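Local coordinates for pesticidal crystal protein Cry4Aa (Bacillus thuringiensis, PDB 2C9K) that kills mosquito larvae by binding midgut epithelial cells and promoting their colloid-osmotic lysis, as a pore-forming delta-endotoxin, at residues P290-W295 with V477-L482; Y322-I327 with P462-Y467. All coordinates share one frame; numbering follows the deposited sequence.

After the N-terminal helical domain, the chain reaches residues 290-295, which lead into strand 294-303 of the middle, beta-rich domain. Contact 1 closes a loop of 181 residues from here to residues 477-482, in the C-terminal part of the toxin. Contact 2 lies within that loop. It joins residues 322-327, between strands 313-322 and 329-335, to residues 462-467, ahead of strand 471-475. The two contacts are therefore nested and do not cross, and their centres lie about 10 Å apart. They also meet directly: Asn480 ND2 probably bonds to Thr323 O, and Lys478 NZ to Asn464 OD1. Together they tie one end of a middle-domain sheet to the C-terminal domain.

Contact 1: residues P290-W295 with V477-L482; sequences PHLFTW and VKANSL
Leu292 lays its side chain over the backbone of residues 477-482. Its CD1 lies 3.6 Å from Ala479 O and 4.1 Å from Leu482 CB. The other branch, CD2, turns to Val477, 3.9 Å from Val477 O, and touches Ala479 CB more loosely. Val488 and Tyr322 also touch this leucine.

The backbones are tied once directly. Phe293 N donates to Val477 O at 2.8 Å. A water adds a second tie by donating to both Phe293 O and Ala479 O.

Phe293 and Lys478 run side by side in the same direction. Lys478 leaves its backbone pointing away from the other segment. Bends at chi2, chi3 and chi4 (-64°, -60°, -57°) then bring its CD beside Phe293, 3.9 Å from Phe293 CB. Its NZ makes a salt bridge with Glu258 and also bonds to Asp461 O, so the buried charge is probably well compensated. CE2 of Phe293 lies over the middle of one face of the Trp295 ring.

Lys507 on the neighbouring strand pairs with both Asn480 and Ser481, a classic beta bulge. The arrangement is a buried interdomain seam of the three-domain Cry toxin fold.

Contact 2: residues Y322-I327 with P462-Y467; sequences YTLDNI and PKNTIY
Leu324 sits in a type II beta turn, Tyr322 to Asp325, and reaches across to the loop at Pro462 to Asn464. The turn is closed by Asp325 N bonding to Tyr322 O at 3.1 Å. It follows strand 313-322 of an antiparallel sheet in the middle domain.

The leucine side chain leaves the turn alongside the other loop, and its outer atoms make the contact. CB itself stays more than 4.2 Å from that loop. CG is the first atom to touch, 3.5 Å from Pro462 O. There the chain forks. CD1 goes on to Lys463 O at 3.6 Å. CD2 stays near Pro462 O and meets Lys463 CD at 3.9 Å. The leucine and lysine side chains cross at about a right angle. Thr509, on strand 505-511, also touches the leucine. This places the turn against a strand of the C-terminal domain as well.

Thr323 and Asn464 approach from opposite directions. The methyl CG2 lies anti to the backbone N, and this turns it to Asn464 and Pro462 O. OG1 of Thr323 is hydrogen-bonded to Trp295 NE1. The amide of Asn464 is gripped at both ends. Its ND2 bonds to Thr509 O and its OD1 to Lys478 NZ, which should fix how the amide is turned.

No direct hydrogen bond crosses between the two loops. A water makes the polar link. It accepts from Leu324 N at 2.8 Å and donates to Pro462 O at 3.1 Å.

Contact 1: residues P290-W295 with V477-L482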
loop_
_atom_site.group_PDB
_atom_site.type_symbol
_atom_site.label_atom_id
_atom_site.label_comp_id
_atom_site.label_asym_id
_atom_site.label_seq_id
_atom_site.Cartn_x
_atom_site.Cartn_y
_atom_site.Cartn_z
ATOM N N PRO A 290 1.826 -14.047 3.802
ATOM C CA PRO A 290 2.834 -13.330 3.014
ATOM C C PRO A 290 3.235 -14.154 1.797
ATOM O O PRO A 290 3.523 -15.337 1.910
ATOM C CB PRO A 290 3.981 -13.162 4.000
ATOM C CG PRO A 290 3.273 -13.044 5.309
ATOM C CD PRO A 290 2.201 -14.106 5.223
ATOM N N HIS A 291 3.238 -13.527 0.632
ATOM C CA HIS A 291 3.593 -14.218 -0.600
ATOM C C HIS A 291 4.258 -13.264 -1.582
ATOM O O HIS A 291 4.372 -12.065 -1.314
ATOM C CB HIS A 291 2.333 -14.793 -1.253
ATOM C CG HIS A 291 1.323 -13.755 -1.638
ATOM N ND1 HIS A 291 0.134 -13.583 -0.960
ATOM C CD2 HIS A 291 1.318 -12.838 -2.635
ATOM C CE1 HIS A 291 -0.561 -12.611 -1.525
ATOM N NE2 HIS A 291 0.135 -12.144 -2.543
ATOM N N LEU A 292 4.699 -13.813 -2.715
ATOM C CA LEU A 292 5.305 -13.021 -3.788
ATOM C C LEU A 292 4.116 -12.418 -4.524
ATOM O O LEU A 292 3.103 -13.085 -4.722
ATOM C CB LEU A 292 6.092 -13.908 -4.755
ATOM C CG LEU A 292 7.318 -14.659 -4.236
ATOM C CD1 LEU A 292 7.894 -15.533 -5.360
ATOM C CD2 LEU A 292 8.356 -13.654 -3.719
ATOM N N PHE A 293 4.229 -11.160 -4.927
ATOM C CA PHE A 293 3.125 -10.501 -5.616
ATOM C C PHE A 293 2.497 -11.392 -6.702
ATOM O O PHE A 293 3.211 -12.016 -7.488
ATOM C CB PHE A 293 3.610 -9.191 -6.238
ATOM C CG PHE A 293 2.500 -8.292 -6.668
ATOM C CD1 PHE A 293 1.915 -7.423 -5.769
ATOM C CD2 PHE A 293 2.012 -8.341 -7.968
ATOM C CE1 PHE A 293 0.856 -6.611 -6.163
ATOM C CE2 PHE A 293 0.957 -7.534 -8.366
ATOM C CZ PHE A 293 0.378 -6.671 -7.468
ATOM N N THR A 294 1.168 -11.465 -6.739
ATOM C CA THR A 294 0.497 -12.278 -7.761
ATOM C C THR A 294 -0.506 -11.472 -8.590
ATOM O O THR A 294 -1.092 -10.498 -8.115
ATOM C CB THR A 294 -0.279 -13.500 -7.159
ATOM O OG1 THR A 294 -1.366 -13.040 -6.346
ATOM C CG2 THR A 294 0.638 -14.370 -6.332
ATOM N N TRP A 295 -0.692 -11.892 -9.837
ATOM C CA TRP A 295 -1.646 -11.248 -10.729
ATOM C C TRP A 295 -2.805 -12.218 -10.983
ATOM O O TRP A 295 -2.599 -13.406 -11.217
ATOM C CB TRP A 295 -0.968 -10.865 -12.036
ATOM C CG TRP A 295 0.207 -9.991 -11.836
ATOM C CD1 TRP A 295 1.509 -10.379 -11.671
ATOM C CD2 TRP A 295 0.204 -8.569 -11.781
ATOM N NE1 TRP A 295 2.319 -9.277 -11.525
ATOM C CE2 TRP A 295 1.540 -8.152 -11.590
ATOM C CE3 TRP A 295 -0.799 -7.601 -11.875
ATOM C CZ2 TRP A 295 1.897 -6.809 -11.493
ATOM C CZ3 TRP A 295 -0.441 -6.269 -11.778
ATOM C CH2 TRP A 295 0.897 -5.884 -11.590
ATOM N N VAL A 477 9.457 -8.693 -3.468
ATOM C CA VAL A 477 8.327 -9.591 -3.608
ATOM C C VAL A 477 7.788 -9.617 -5.034
ATOM O O VAL A 477 6.876 -10.396 -5.330
ATOM C CB VAL A 477 7.169 -9.229 -2.637
ATOM C CG1 VAL A 477 7.575 -9.550 -1.201
ATOM C CG2 VAL A 477 6.807 -7.758 -2.776
ATOM N N LYS A 478 8.338 -8.780 -5.915
ATOM C CA LYS A 478 7.898 -8.756 -7.314
ATOM C C LYS A 478 8.617 -9.854 -8.089
ATOM O O LYS A 478 8.557 -9.909 -9.314
ATOM C CB LYS A 478 8.190 -7.403 -7.972
ATOM C CG LYS A 478 7.347 -6.238 -7.476
ATOM C CD LYS A 478 5.873 -6.422 -7.798
ATOM C CE LYS A 478 5.626 -6.530 -9.299
ATOM N NZ LYS A 478 6.138 -5.347 -10.041
ATOM N N ALA A 479 9.301 -10.723 -7.356
ATOM C CA ALA A 479 10.037 -11.835 -7.947
ATOM C C ALA A 479 9.060 -12.953 -8.286
ATOM O O ALA A 479 7.913 -12.930 -7.830
ATOM C CB ALA A 479 11.081 -12.341 -6.970
ATOM N N ASN A 480 9.512 -13.928 -9.078
ATOM C CA ASN A 480 8.655 -15.042 -9.462
ATOM C C ASN A 480 9.196 -16.423 -9.076
ATOM O O ASN A 480 8.614 -17.449 -9.443
ATOM C CB ASN A 480 8.375 -14.998 -10.966
ATOM C CG ASN A 480 9.642 -14.861 -11.800
ATOM O OD1 ASN A 480 10.710 -15.341 -11.413
ATOM N ND2 ASN A 480 9.521 -14.220 -12.966
ATOM N N SER A 481 10.299 -16.452 -8.335
ATOM C CA SER A 481 10.889 -17.713 -7.899
ATOM C C SER A 481 11.497 -17.574 -6.503
ATOM O O SER A 481 12.305 -16.677 -6.241
ATOM C CB SER A 481 11.962 -18.172 -8.884
ATOM O OG SER A 481 12.558 -19.380 -8.434
ATOM N N LEU A 482 11.122 -18.478 -5.608
ATOM C CA LEU A 482 11.607 -18.424 -4.238
ATOM C C LEU A 482 12.150 -19.757 -3.742
ATOM O O LEU A 482 11.441 -20.761 -3.724
ATOM C CB LEU A 482 10.465 -17.969 -3.338
ATOM C CG LEU A 482 10.721 -17.847 -1.843
ATOM C CD1 LEU A 482 11.596 -16.634 -1.556
ATOM C CD2 LEU A 482 9.373 -17.739 -1.133
HETATM O O HOH W 1 5.798 -11.679 -8.490
#

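Contact 2: residues Y322-I327 with P462-Y467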
loop_
_atom_site.group_PDB
_atom_site.type_symbol
_atom_site.label_atom_id
_atom_site.label_comp_id
_atom_site.label_asym_id
_atom_site.label_seq_id
_atom_site.Cartn_x
_atom_site.Cartn_y
_atom_site.Cartn_z
ATOM N N TYR A 322 2.822 -15.353 -10.802
ATOM C CA TYR A 322 3.840 -14.440 -10.278
ATOM C C TYR A 322 4.248 -13.500 -11.416
ATOM O O TYR A 322 4.007 -13.792 -12.591
ATOM C CB TYR A 322 5.077 -15.215 -9.832
ATOM C CG TYR A 322 4.885 -16.067 -8.613
ATOM C CD1 TYR A 322 5.707 -17.162 -8.388
ATOM C CD2 TYR A 322 3.927 -15.753 -7.653
ATOM C CE1 TYR A 322 5.588 -17.921 -7.240
ATOM C CE2 TYR A 322 3.802 -16.508 -6.497
ATOM C CZ TYR A 322 4.641 -17.592 -6.302
ATOM O OH TYR A 322 4.550 -18.354 -5.165
ATOM N N THR A 323 4.891 -12.392 -11.072
ATOM C CA THR A 323 5.299 -11.428 -12.072
ATOM C C THR A 323 6.170 -12.031 -13.162
ATOM O O THR A 323 7.175 -12.678 -12.876
ATOM C CB THR A 323 6.037 -10.257 -11.424
ATOM O OG1 THR A 323 5.197 -9.674 -10.423
ATOM C CG2 THR A 323 6.364 -9.192 -12.465
ATOM N N LEU A 324 5.758 -11.815 -14.413
ATOM C CA LEU A 324 6.468 -12.301 -15.594
ATOM C C LEU A 324 6.713 -13.802 -15.637
ATOM O O LEU A 324 7.660 -14.251 -16.264
ATOM C CB LEU A 324 7.798 -11.562 -15.740
ATOM C CG LEU A 324 7.642 -10.122 -16.236
ATOM C CD1 LEU A 324 8.988 -9.397 -16.268
ATOM C CD2 LEU A 324 7.014 -10.162 -17.624
ATOM N N ASP A 325 5.856 -14.575 -14.985
ATOM C CA ASP A 325 6.000 -16.026 -14.953
ATOM C C ASP A 325 4.961 -16.623 -15.902
ATOM O O ASP A 325 3.810 -16.198 -15.912
ATOM C CB ASP A 325 5.794 -16.520 -13.513
ATOM C CG ASP A 325 6.114 -17.996 -13.341
ATOM O OD1 ASP A 325 6.980 -18.512 -14.078
ATOM O OD2 ASP A 325 5.511 -18.637 -12.452
ATOM N N ASN A 326 5.354 -17.602 -16.701
ATOM C CA ASN A 326 4.419 -18.182 -17.660
ATOM C C ASN A 326 3.663 -19.391 -17.138
ATOM O O ASN A 326 3.089 -20.150 -17.918
ATOM C CB ASN A 326 5.148 -18.563 -18.950
ATOM C CG ASN A 326 6.168 -19.662 -18.737
ATOM O OD1 ASN A 326 6.842 -20.084 -19.675
ATOM N ND2 ASN A 326 6.288 -20.132 -17.499
ATOM N N ILE A 327 3.681 -19.576 -15.825
ATOM C CA ILE A 327 2.971 -20.686 -15.204
ATOM C C ILE A 327 1.848 -20.064 -14.395
ATOM O O ILE A 327 2.083 -19.158 -13.600
ATOM C CB ILE A 327 3.887 -21.494 -14.255
ATOM C CG1 ILE A 327 5.097 -22.025 -15.026
ATOM C CG2 ILE A 327 3.112 -22.655 -13.641
ATOM C CD1 ILE A 327 6.203 -22.562 -14.129
ATOM N N PRO A 462 3.463 -5.006 -14.014
ATOM C CA PRO A 462 3.453 -6.423 -14.401
ATOM C C PRO A 462 4.706 -6.803 -15.183
ATOM O O PRO A 462 4.995 -7.984 -15.385
ATOM C CB PRO A 462 2.213 -6.539 -15.288
ATOM C CG PRO A 462 1.397 -5.347 -14.947
ATOM C CD PRO A 462 2.417 -4.274 -14.739
ATOM N N LYS A 463 5.449 -5.792 -15.613
ATOM C CA LYS A 463 6.640 -6.025 -16.411
ATOM C C LYS A 463 7.955 -5.716 -15.702
ATOM O O LYS A 463 9.019 -5.844 -16.294
ATOM C CB LYS A 463 6.533 -5.215 -17.715
ATOM C CG LYS A 463 5.336 -5.601 -18.595
ATOM C CD LYS A 463 5.598 -6.918 -19.319
ATOM C CE LYS A 463 4.337 -7.536 -19.922
ATOM N NZ LYS A 463 3.447 -8.134 -18.872
ATOM N N ASN A 464 7.879 -5.327 -14.434
ATOM C CA ASN A 464 9.081 -5.003 -13.667
ATOM C C ASN A 464 10.016 -4.104 -14.460
ATOM O O ASN A 464 11.238 -4.259 -14.382
ATOM C CB ASN A 464 9.856 -6.275 -13.291
ATOM C CG ASN A 464 9.260 -6.992 -12.102
ATOM O OD1 ASN A 464 8.784 -6.363 -11.165
ATOM N ND2 ASN A 464 9.300 -8.318 -12.126
ATOM N N THR A 465 9.473 -3.154 -15.208
ATOM C CA THR A 465 10.354 -2.327 -16.016
ATOM C C THR A 465 11.415 -1.560 -15.235
ATOM O O THR A 465 11.212 -1.123 -14.094
ATOM C CB THR A 465 9.576 -1.337 -16.905
ATOM O OG1 THR A 465 9.165 -0.211 -16.128
ATOM C CG2 THR A 465 8.352 -2.020 -17.499
ATOM N N ILE A 466 12.566 -1.426 -15.880
ATOM C CA ILE A 466 13.696 -0.715 -15.324
ATOM C C ILE A 466 13.833 0.512 -16.201
ATOM O O ILE A 466 14.024 0.396 -17.410
ATOM C CB ILE A 466 14.964 -1.598 -15.389
ATOM C CG1 ILE A 466 14.758 -2.816 -14.473
ATOM C CG2 ILE A 466 16.193 -0.794 -14.987
ATOM C CD1 ILE A 466 15.870 -3.826 -14.454
ATOM N N TYR A 467 13.694 1.687 -15.601
ATOM C CA TYR A 467 13.799 2.918 -16.354
ATOM C C TYR A 467 15.241 3.388 -16.430
ATOM O O TYR A 467 16.097 2.934 -15.677
ATOM C CB TYR A 467 12.908 3.992 -15.732
ATOM C CG TYR A 467 11.449 3.588 -15.665
ATOM C CD1 TYR A 467 10.913 3.015 -14.512
ATOM C CD2 TYR A 467 10.615 3.745 -16.776
ATOM C CE1 TYR A 467 9.587 2.610 -14.466
ATOM C CE2 TYR A 467 9.289 3.341 -16.747
ATOM C CZ TYR A 467 8.775 2.775 -15.591
ATOM O OH TYR A 467 7.454 2.368 -15.567
HETATM O O HOH W 2 3.323 -10.570 -15.004
#